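PDB 4B46: tubulin-like protein CetZ1 from Haloferax volcanii, which belongs to the tubulin-like GTPases, binds GTP, and controls cell shape, being essential for the rod-shaped cells needed for efficient swimming. Local coordinates for residues K14-F19 against R32-V37; V20-E25 against F194-G199; Y132-L137 against E188-R193. All coordinates share one frame; numbering follows the deposited sequence.

From the N terminus, helix 9-26 comes first and supplies one side of contacts 1 and 2. Contact 1 closes a short loop when the chain returns as strand 31-38. Residues 20-25 lie within that loop, but their partner, 194-199, comes much later, so contacts 1 and 2 cross. Contact 3 opens on strand 131-137 and closes on residues 188-193. It follows contact 1 in series and lies wholly within the longer span of contact 2. Contact 2 closes last, at residues 194-199. Contacts 2 and 3 share helix 179-198. Together the three contacts tie the nucleotide-binding sheet to helix 9-26 and to helix 179-198, with GDP touched by contacts 1 and 3.

Contact 1. Residues K14-F19 against R32-V37; sequences KVVDKF and RAAVAV. With GDP (guanosine-5'-diphosphate), chain B.
A single pair of methyl groups makes the side-chain contact here: CG1 of Val-16 meets CB of Ala-34 at 3.8 Å. The two segments belong to a beta-alpha-beta crossover at the start of the GTPase domain, made of strand 3-8, helix 9-26 and strand 31-38. The helix lies over the parallel sheet in the Rossmann-like manner of the tubulin/FtsZ fold. It comes close, with the CA atoms of Val-16 and Ala-34 only 7.0 Å apart. This approach is consistent with the small side chain of Ala-34.

In Val-16, CG1 is anti to the backbone N (chi1 173°), which directs this branch at the strand. CG1 of Val-16 also lies 4.4 Å from O of Val-35, a packing contact without a hydrogen bond. Val-16 also rests on Met-5 and Val-104, in the two strands next in order across the sheet, and the pair is buried. Asp-17, the next residue, accepts hydrogen bonds from the backbone N of Lys-48 (OD2) and of Asn-49 (OD1).

The N-terminal end of this helical segment reaches the nucleotide. Lys-14 belongs to the GTP-binding site. Its chain is bent at chi3 (62°), and CE of Lys-14 lies 3.2 Å from O6 of GDP. NZ of Lys-14 is modelled 3.0 Å from GDP O6 as a hydrogen-bond donor, although the position of NZ is less certain.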
# COMPACT_ATOMS: atom_id res chain seq x y z
N LYS A 14 -6.71 2.87 -10.10
CA LYS A 14 -6.30 1.70 -10.89
C LYS A 14 -5.76 0.59 -9.99
O LYS A 14 -5.97 -0.60 -10.23
CB LYS A 14 -5.26 2.10 -11.95
CG LYS A 14 -5.84 2.96 -13.07
CD LYS A 14 -4.75 3.61 -13.91
CE LYS A 14 -3.88 2.58 -14.60
NZ LYS A 14 -2.77 3.23 -15.38
N VAL A 15 -5.05 0.98 -8.94
CA VAL A 15 -4.49 0.00 -8.01
C VAL A 15 -5.60 -0.71 -7.22
O VAL A 15 -5.59 -1.94 -7.11
CB VAL A 15 -3.43 0.64 -7.10
CG1 VAL A 15 -3.02 -0.32 -5.96
CG2 VAL A 15 -2.21 1.05 -7.95
N VAL A 16 -6.55 0.06 -6.70
CA VAL A 16 -7.69 -0.52 -5.99
C VAL A 16 -8.52 -1.41 -6.91
O VAL A 16 -8.93 -2.51 -6.51
CB VAL A 16 -8.57 0.55 -5.31
CG1 VAL A 16 -9.85 -0.09 -4.73
CG2 VAL A 16 -7.78 1.23 -4.20
N ASP A 17 -8.72 -0.96 -8.14
CA ASP A 17 -9.42 -1.75 -9.15
C ASP A 17 -8.74 -3.11 -9.34
O ASP A 17 -9.40 -4.16 -9.39
CB ASP A 17 -9.44 -0.99 -10.49
CG ASP A 17 -10.69 -1.26 -11.32
OD1 ASP A 17 -11.78 -1.44 -10.74
OD2 ASP A 17 -10.59 -1.26 -12.57
N LYS A 18 -7.41 -3.10 -9.43
CA LYS A 18 -6.66 -4.34 -9.62
C LYS A 18 -6.67 -5.21 -8.37
O LYS A 18 -6.68 -6.43 -8.46
CB LYS A 18 -5.22 -4.04 -10.03
CG LYS A 18 -4.45 -5.27 -10.46
CD LYS A 18 -3.56 -4.96 -11.64
CE LYS A 18 -3.44 -6.15 -12.57
NZ LYS A 18 -2.79 -5.76 -13.85
N PHE A 19 -6.65 -4.57 -7.21
CA PHE A 19 -6.77 -5.27 -5.94
C PHE A 19 -8.09 -6.03 -5.86
O PHE A 19 -8.13 -7.17 -5.38
CB PHE A 19 -6.67 -4.28 -4.78
CG PHE A 19 -5.63 -4.65 -3.78
CD1 PHE A 19 -5.71 -5.85 -3.10
CD2 PHE A 19 -4.56 -3.81 -3.53
CE1 PHE A 19 -4.74 -6.21 -2.18
CE2 PHE A 19 -3.59 -4.16 -2.61
CZ PHE A 19 -3.68 -5.36 -1.94
N ARG A 32 -13.25 -5.89 1.38
CA ARG A 32 -14.63 -5.96 1.84
C ARG A 32 -15.44 -4.82 1.24
O ARG A 32 -16.66 -4.92 1.05
CB ARG A 32 -14.68 -5.93 3.36
CG ARG A 32 -16.08 -6.05 3.94
CD ARG A 32 -16.72 -7.39 3.60
NE ARG A 32 -18.16 -7.39 3.84
CZ ARG A 32 -19.09 -7.44 2.89
NH1 ARG A 32 -18.73 -7.52 1.61
NH2 ARG A 32 -20.38 -7.43 3.20
N ALA A 33 -14.75 -3.72 0.93
CA ALA A 33 -15.37 -2.59 0.27
C ALA A 33 -14.34 -1.86 -0.56
O ALA A 33 -13.20 -1.68 -0.13
CB ALA A 33 -15.97 -1.64 1.28
N ALA A 34 -14.72 -1.43 -1.76
CA ALA A 34 -13.82 -0.64 -2.59
C ALA A 34 -14.52 0.62 -3.10
O ALA A 34 -15.65 0.57 -3.58
CB ALA A 34 -13.28 -1.47 -3.73
N VAL A 35 -13.83 1.75 -2.97
CA VAL A 35 -14.35 3.05 -3.40
C VAL A 35 -13.25 3.78 -4.17
O VAL A 35 -12.07 3.65 -3.84
CB VAL A 35 -14.83 3.89 -2.19
CG1 VAL A 35 -15.15 5.32 -2.60
CG2 VAL A 35 -16.07 3.24 -1.53
N ALA A 36 -13.63 4.52 -5.22
CA ALA A 36 -12.68 5.32 -6.01
C ALA A 36 -13.12 6.77 -6.01
O ALA A 36 -14.30 7.07 -6.26
CB ALA A 36 -12.62 4.80 -7.44
N VAL A 37 -12.19 7.67 -5.72
CA VAL A 37 -12.49 9.10 -5.67
C VAL A 37 -11.59 9.81 -6.66
O VAL A 37 -10.37 9.60 -6.66
CB VAL A 37 -12.21 9.70 -4.28
CG1 VAL A 37 -12.65 11.18 -4.25
CG2 VAL A 37 -12.93 8.91 -3.17
PB GDP B . -3.96 12.36 -9.80
O1B GDP B . -3.99 13.84 -10.01
O2B GDP B . -5.15 11.66 -10.42
O3B GDP B . -3.87 12.10 -8.32
O3A GDP B . -2.61 11.89 -10.54
PA GDP B . -2.31 10.39 -11.00
O1A GDP B . -2.86 9.39 -10.03
O2A GDP B . -2.80 10.18 -12.40
O5' GDP B . -0.70 10.40 -10.99
C5' GDP B . -0.04 10.64 -9.74
C4' GDP B . 1.25 9.85 -9.69
O4' GDP B . 0.96 8.46 -9.63
C3' GDP B . 2.05 9.98 -10.97
O3' GDP B . 2.91 11.10 -10.84
C2' GDP B . 2.81 8.67 -11.08
O2' GDP B . 3.97 8.69 -10.25
C1' GDP B . 1.92 7.68 -10.38
N9 GDP B . 1.04 6.85 -11.22
C8 GDP B . 0.14 7.27 -12.13
N7 GDP B . -0.54 6.21 -12.64
C5 GDP B . -0.09 5.10 -12.01
C6 GDP B . -0.38 3.65 -12.03
O6 GDP B . -1.25 3.17 -12.80
N1 GDP B . 0.33 2.87 -11.21
C2 GDP B . 1.28 3.34 -10.38
N2 GDP B . 1.95 2.46 -9.60
N3 GDP B . 1.59 4.65 -10.30
C4 GDP B . 0.95 5.54 -11.07

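Contact 2. Residues V20-E25 against F194-G199; sequences VEYDRE and FGVLFG
Tyr-22 reaches Gly-195 because its CG stands anti to the backbone N (chi1 171°), which sends the side chain out from helix 9-26 toward helix 179-198. With chi2 at -86° the ring meets the glycine obliquely. CE1 of Tyr-22 is the nearest ring carbon, 3.6 Å from CA of Gly-195, and CZ of Tyr-22 follows at 3.9 Å from the same CA.

The hydroxyl lies further along the helix surface. OH of Tyr-22 is 3.5 Å from the carbonyl C of Gly-195 and 3.7 Å from N of Val-196. These are packing distances, and no hydrogen bond joins the two segments. The CB of Val-196 points away from Tyr-22. However, CG2 of Val-196, anti to the carbonyl carbon, lies 3.9 Å from OH of Tyr-22. The phenol thus ends against one peptide unit and one methyl group.

The lack of a side chain at Gly-195 is what lets the ring in. A beta carbon there would fall only 2.4 Å from CE1 of Tyr-22, which is a clash. CB of Tyr-22 packs on Val-191, and the CE2 side of its ring lies near Asn-192, one turn earlier on that helix. Phe-19, one turn before Tyr-22, packs its CZ against the backbone at Phe-194 and Gly-195.

Asp-23, next to Tyr-22, accepts hydrogen bonds from N of Ile-30 and N of Val-31. Val-196 and Leu-197 pack on Val-343 of strand 339-347. Helix 179-198 is therefore clasped between the first helix of the GTPase domain and the C-terminal sheet strands, as expected of the central core helix of the tubulin/FtsZ fold.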
# COMPACT_ATOMS: atom_id res chain seq x y z
N VAL A 20 -9.16 -5.40 -6.33
CA VAL A 20 -10.47 -6.06 -6.36
C VAL A 20 -10.44 -7.30 -7.25
O VAL A 20 -10.98 -8.35 -6.89
CB VAL A 20 -11.58 -5.10 -6.86
CG1 VAL A 20 -12.88 -5.86 -7.09
CG2 VAL A 20 -11.80 -3.98 -5.86
N GLU A 21 -9.79 -7.20 -8.40
CA GLU A 21 -9.69 -8.33 -9.32
C GLU A 21 -8.84 -9.47 -8.74
O GLU A 21 -9.18 -10.65 -8.86
CB GLU A 21 -9.11 -7.87 -10.67
CG GLU A 21 -8.90 -8.98 -11.68
CD GLU A 21 -8.10 -8.50 -12.88
OE1 GLU A 21 -6.88 -8.27 -12.74
OE2 GLU A 21 -8.69 -8.34 -13.97
N TYR A 22 -7.73 -9.10 -8.10
CA TYR A 22 -6.85 -10.06 -7.46
C TYR A 22 -7.58 -10.82 -6.35
O TYR A 22 -7.48 -12.05 -6.24
CB TYR A 22 -5.69 -9.29 -6.84
CG TYR A 22 -4.78 -10.09 -5.94
CD1 TYR A 22 -5.07 -10.26 -4.59
CD2 TYR A 22 -3.60 -10.64 -6.43
CE1 TYR A 22 -4.24 -10.99 -3.77
CE2 TYR A 22 -2.75 -11.37 -5.61
CZ TYR A 22 -3.07 -11.54 -4.28
OH TYR A 22 -2.24 -12.26 -3.46
N ASP A 23 -8.28 -10.06 -5.52
CA ASP A 23 -9.02 -10.58 -4.38
C ASP A 23 -10.11 -11.53 -4.85
O ASP A 23 -10.35 -12.57 -4.23
CB ASP A 23 -9.64 -9.41 -3.61
CG ASP A 23 -10.26 -9.83 -2.30
OD1 ASP A 23 -9.60 -10.57 -1.55
OD2 ASP A 23 -11.39 -9.41 -2.02
N ARG A 24 -10.77 -11.16 -5.94
CA ARG A 24 -11.84 -11.95 -6.52
C ARG A 24 -11.32 -13.26 -7.14
O ARG A 24 -11.91 -14.32 -6.96
CB ARG A 24 -12.58 -11.11 -7.57
CG ARG A 24 -13.92 -11.65 -8.02
CD ARG A 24 -14.74 -10.55 -8.68
NE ARG A 24 -15.09 -9.48 -7.74
CZ ARG A 24 -15.62 -8.32 -8.08
NH1 ARG A 24 -15.88 -8.04 -9.35
NH2 ARG A 24 -15.90 -7.42 -7.15
N GLU A 25 -10.20 -13.17 -7.87
CA GLU A 25 -9.60 -14.34 -8.52
C GLU A 25 -9.18 -15.40 -7.52
O GLU A 25 -9.19 -16.59 -7.83
CB GLU A 25 -8.37 -13.93 -9.34
CG GLU A 25 -8.67 -13.26 -10.66
CD GLU A 25 -7.41 -12.73 -11.34
OE1 GLU A 25 -6.33 -12.76 -10.72
OE2 GLU A 25 -7.51 -12.28 -12.50
N PHE A 194 1.17 -6.66 -1.56
CA PHE A 194 0.23 -6.30 -0.50
C PHE A 194 -0.94 -7.28 -0.41
O PHE A 194 -1.54 -7.44 0.66
CB PHE A 194 -0.23 -4.85 -0.66
CG PHE A 194 0.87 -3.85 -0.45
CD1 PHE A 194 1.32 -3.55 0.82
CD2 PHE A 194 1.49 -3.23 -1.54
CE1 PHE A 194 2.35 -2.65 1.02
CE2 PHE A 194 2.53 -2.34 -1.35
CZ PHE A 194 2.95 -2.04 -0.06
N GLY A 195 -1.25 -7.94 -1.51
CA GLY A 195 -2.27 -8.96 -1.49
C GLY A 195 -1.85 -10.16 -0.65
O GLY A 195 -2.68 -10.78 0.02
N VAL A 196 -0.57 -10.51 -0.68
CA VAL A 196 -0.11 -11.64 0.12
C VAL A 196 -0.12 -11.26 1.59
O VAL A 196 -0.55 -12.03 2.44
CB VAL A 196 1.29 -12.16 -0.31
CG1 VAL A 196 1.89 -13.06 0.77
CG2 VAL A 196 1.18 -12.92 -1.61
N LEU A 197 0.33 -10.04 1.88
CA LEU A 197 0.38 -9.56 3.26
C LEU A 197 -1.00 -9.52 3.92
O LEU A 197 -1.17 -9.98 5.05
CB LEU A 197 0.99 -8.16 3.32
CG LEU A 197 0.86 -7.46 4.68
CD1 LEU A 197 1.68 -8.19 5.77
CD2 LEU A 197 1.25 -6.00 4.59
N PHE A 198 -1.99 -8.96 3.22
CA PHE A 198 -3.29 -8.71 3.83
C PHE A 198 -4.21 -9.92 3.74
O PHE A 198 -5.33 -9.91 4.26
CB PHE A 198 -3.95 -7.47 3.20
CG PHE A 198 -3.31 -6.17 3.59
CD1 PHE A 198 -3.23 -5.81 4.93
CD2 PHE A 198 -2.79 -5.32 2.64
CE1 PHE A 198 -2.63 -4.61 5.30
CE2 PHE A 198 -2.19 -4.12 3.00
CZ PHE A 198 -2.11 -3.77 4.33
N GLY A 199 -3.73 -10.96 3.07
CA GLY A 199 -4.53 -12.14 2.84
C GLY A 199 -4.80 -12.91 4.11
O GLY A 199 -5.33 -14.01 4.10

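Contact 3. Residues Y132-L137 against E188-R193; sequences YGLGIL and EEIVNR. With GDP (guanosine-5'-diphosphate), chain B.
Ile-136, near the end of strand 131-137, faces Ile-190 of helix 179-198, with their CA atoms 9.6 Å apart. The strand lies in the parallel sheet of the tubulin/FtsZ GTPase fold, and the core helix packs on it through apolar side chains. Both isoleucines also line the GDP pocket.

Each isoleucine holds CG1 beside its own backbone N and runs out extended (chi2 165° in Ile-136). The side chains cross at a slant, and CD1 of Ile-136 meets CD1 of Ile-190 at 4.0 Å. A looser contact lies two residues earlier on the strand, with CD2 of Leu-134 4.3 Å from CG2 of Ile-190.

The guanine amino group sits against this pair. GDP N2 lies 3.6 Å from CD1 of Ile-190 and 3.9 Å from CG2 of Ile-136. An alanine in place of Ile-136 would lack both touching methyls and would probably leave a gap beside Ile-190 and less apolar support for guanine.

Ile-190 also packs on Phe-167 of the neighbouring strand. Within the helix, Arg-193 folds back along its own turn. NH1 of Arg-193 donates to O of Glu-189 at 3.2 Å, nearly straight (166°), with this oxygen in the guanidinium plane.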
# COMPACT_ATOMS: atom_id res chain seq x y z
N TYR A 132 -4.91 3.19 7.37
CA TYR A 132 -3.58 3.13 6.78
C TYR A 132 -3.57 3.81 5.42
O TYR A 132 -4.61 3.97 4.78
CB TYR A 132 -3.10 1.68 6.64
CG TYR A 132 -3.13 0.92 7.95
CD1 TYR A 132 -2.43 1.37 9.05
CD2 TYR A 132 -3.88 -0.24 8.08
CE1 TYR A 132 -2.46 0.67 10.26
CE2 TYR A 132 -3.92 -0.95 9.26
CZ TYR A 132 -3.21 -0.48 10.35
OH TYR A 132 -3.25 -1.18 11.54
N GLY A 133 -2.38 4.23 5.02
CA GLY A 133 -2.15 4.79 3.70
C GLY A 133 -1.28 3.84 2.90
O GLY A 133 -0.45 3.11 3.46
N LEU A 134 -1.50 3.80 1.59
CA LEU A 134 -0.52 3.22 0.66
C LEU A 134 -0.15 4.33 -0.30
O LEU A 134 -0.95 4.69 -1.17
CB LEU A 134 -1.10 2.02 -0.10
CG LEU A 134 -0.24 1.41 -1.22
CD1 LEU A 134 1.21 1.22 -0.82
CD2 LEU A 134 -0.83 0.08 -1.68
N GLY A 135 1.03 4.90 -0.10
CA GLY A 135 1.48 6.03 -0.88
C GLY A 135 2.44 5.54 -1.95
O GLY A 135 3.36 4.79 -1.66
N ILE A 136 2.20 5.96 -3.19
CA ILE A 136 3.04 5.53 -4.30
C ILE A 136 3.89 6.70 -4.79
O ILE A 136 3.36 7.71 -5.27
CB ILE A 136 2.17 4.99 -5.44
CG1 ILE A 136 1.41 3.74 -4.98
CG2 ILE A 136 3.03 4.73 -6.67
CD1 ILE A 136 0.26 3.34 -5.89
N LEU A 137 5.21 6.57 -4.64
CA LEU A 137 6.14 7.64 -4.99
C LEU A 137 6.41 7.65 -6.48
O LEU A 137 6.36 6.60 -7.13
CB LEU A 137 7.46 7.50 -4.22
CG LEU A 137 7.31 7.48 -2.70
CD1 LEU A 137 8.68 7.42 -2.00
CD2 LEU A 137 6.51 8.67 -2.23
N GLU A 188 0.59 -4.82 -10.95
CA GLU A 188 0.59 -6.25 -10.63
C GLU A 188 1.55 -6.55 -9.49
O GLU A 188 1.23 -7.32 -8.58
CB GLU A 188 1.02 -7.06 -11.85
CG GLU A 188 -0.04 -7.23 -12.91
CD GLU A 188 -0.93 -8.44 -12.67
OE1 GLU A 188 -0.86 -9.02 -11.56
OE2 GLU A 188 -1.70 -8.80 -13.58
N GLU A 189 2.73 -5.94 -9.54
CA GLU A 189 3.74 -6.11 -8.50
C GLU A 189 3.24 -5.57 -7.16
O GLU A 189 3.47 -6.18 -6.11
CB GLU A 189 5.04 -5.41 -8.91
CG GLU A 189 5.70 -6.08 -10.13
CD GLU A 189 6.87 -5.30 -10.69
OE1 GLU A 189 6.78 -4.07 -10.83
OE2 GLU A 189 7.90 -5.94 -10.99
N ILE A 190 2.54 -4.44 -7.20
CA ILE A 190 2.00 -3.85 -5.99
C ILE A 190 0.97 -4.79 -5.37
O ILE A 190 1.05 -5.12 -4.18
CB ILE A 190 1.34 -2.48 -6.30
CG1 ILE A 190 2.42 -1.44 -6.64
CG2 ILE A 190 0.45 -2.04 -5.16
CD1 ILE A 190 1.87 -0.09 -7.13
N VAL A 191 0.03 -5.25 -6.18
CA VAL A 191 -1.06 -6.07 -5.67
C VAL A 191 -0.60 -7.47 -5.20
O VAL A 191 -1.11 -7.99 -4.22
CB VAL A 191 -2.21 -6.15 -6.70
CG1 VAL A 191 -3.27 -7.06 -6.23
CG2 VAL A 191 -2.81 -4.76 -6.93
N ASN A 192 0.37 -8.07 -5.88
CA ASN A 192 0.88 -9.37 -5.47
C ASN A 192 1.54 -9.32 -4.10
O ASN A 192 1.47 -10.26 -3.32
CB ASN A 192 1.89 -9.92 -6.48
CG ASN A 192 1.23 -10.47 -7.72
OD1 ASN A 192 0.11 -10.96 -7.68
ND2 ASN A 192 1.94 -10.40 -8.85
N ARG A 193 2.18 -8.20 -3.81
CA ARG A 193 2.90 -8.03 -2.56
C ARG A 193 1.97 -7.72 -1.41
O ARG A 193 1.97 -8.42 -0.40
CB ARG A 193 3.98 -6.96 -2.71
CG ARG A 193 5.16 -7.49 -3.51
CD ARG A 193 6.06 -6.40 -4.10
NE ARG A 193 7.26 -7.04 -4.62
CZ ARG A 193 7.29 -7.71 -5.76
NH1 ARG A 193 6.20 -7.79 -6.52
NH2 ARG A 193 8.41 -8.30 -6.15
PB GDP B . -3.96 12.36 -9.80
O1B GDP B . -3.99 13.84 -10.01
O2B GDP B . -5.15 11.66 -10.42
O3B GDP B . -3.87 12.10 -8.32
O3A GDP B . -2.61 11.89 -10.54
PA GDP B . -2.31 10.39 -11.00
O1A GDP B . -2.86 9.39 -10.03
O2A GDP B . -2.80 10.18 -12.40
O5' GDP B . -0.70 10.40 -10.99
C5' GDP B . -0.04 10.64 -9.74
C4' GDP B . 1.25 9.85 -9.69
O4' GDP B . 0.96 8.46 -9.63
C3' GDP B . 2.05 9.98 -10.97
O3' GDP B . 2.91 11.10 -10.84
C2' GDP B . 2.81 8.67 -11.08
O2' GDP B . 3.97 8.69 -10.25
C1' GDP B . 1.92 7.68 -10.38
N9 GDP B . 1.04 6.85 -11.22
C8 GDP B . 0.14 7.27 -12.13
N7 GDP B . -0.54 6.21 -12.64
C5 GDP B . -0.09 5.10 -12.01
C6 GDP B . -0.38 3.65 -12.03
O6 GDP B . -1.25 3.17 -12.80
N1 GDP B . 0.33 2.87 -11.21
C2 GDP B . 1.28 3.34 -10.38
N2 GDP B . 1.95 2.46 -9.60
N3 GDP B . 1.59 4.65 -10.30
C4 GDP B . 0.95 5.54 -11.07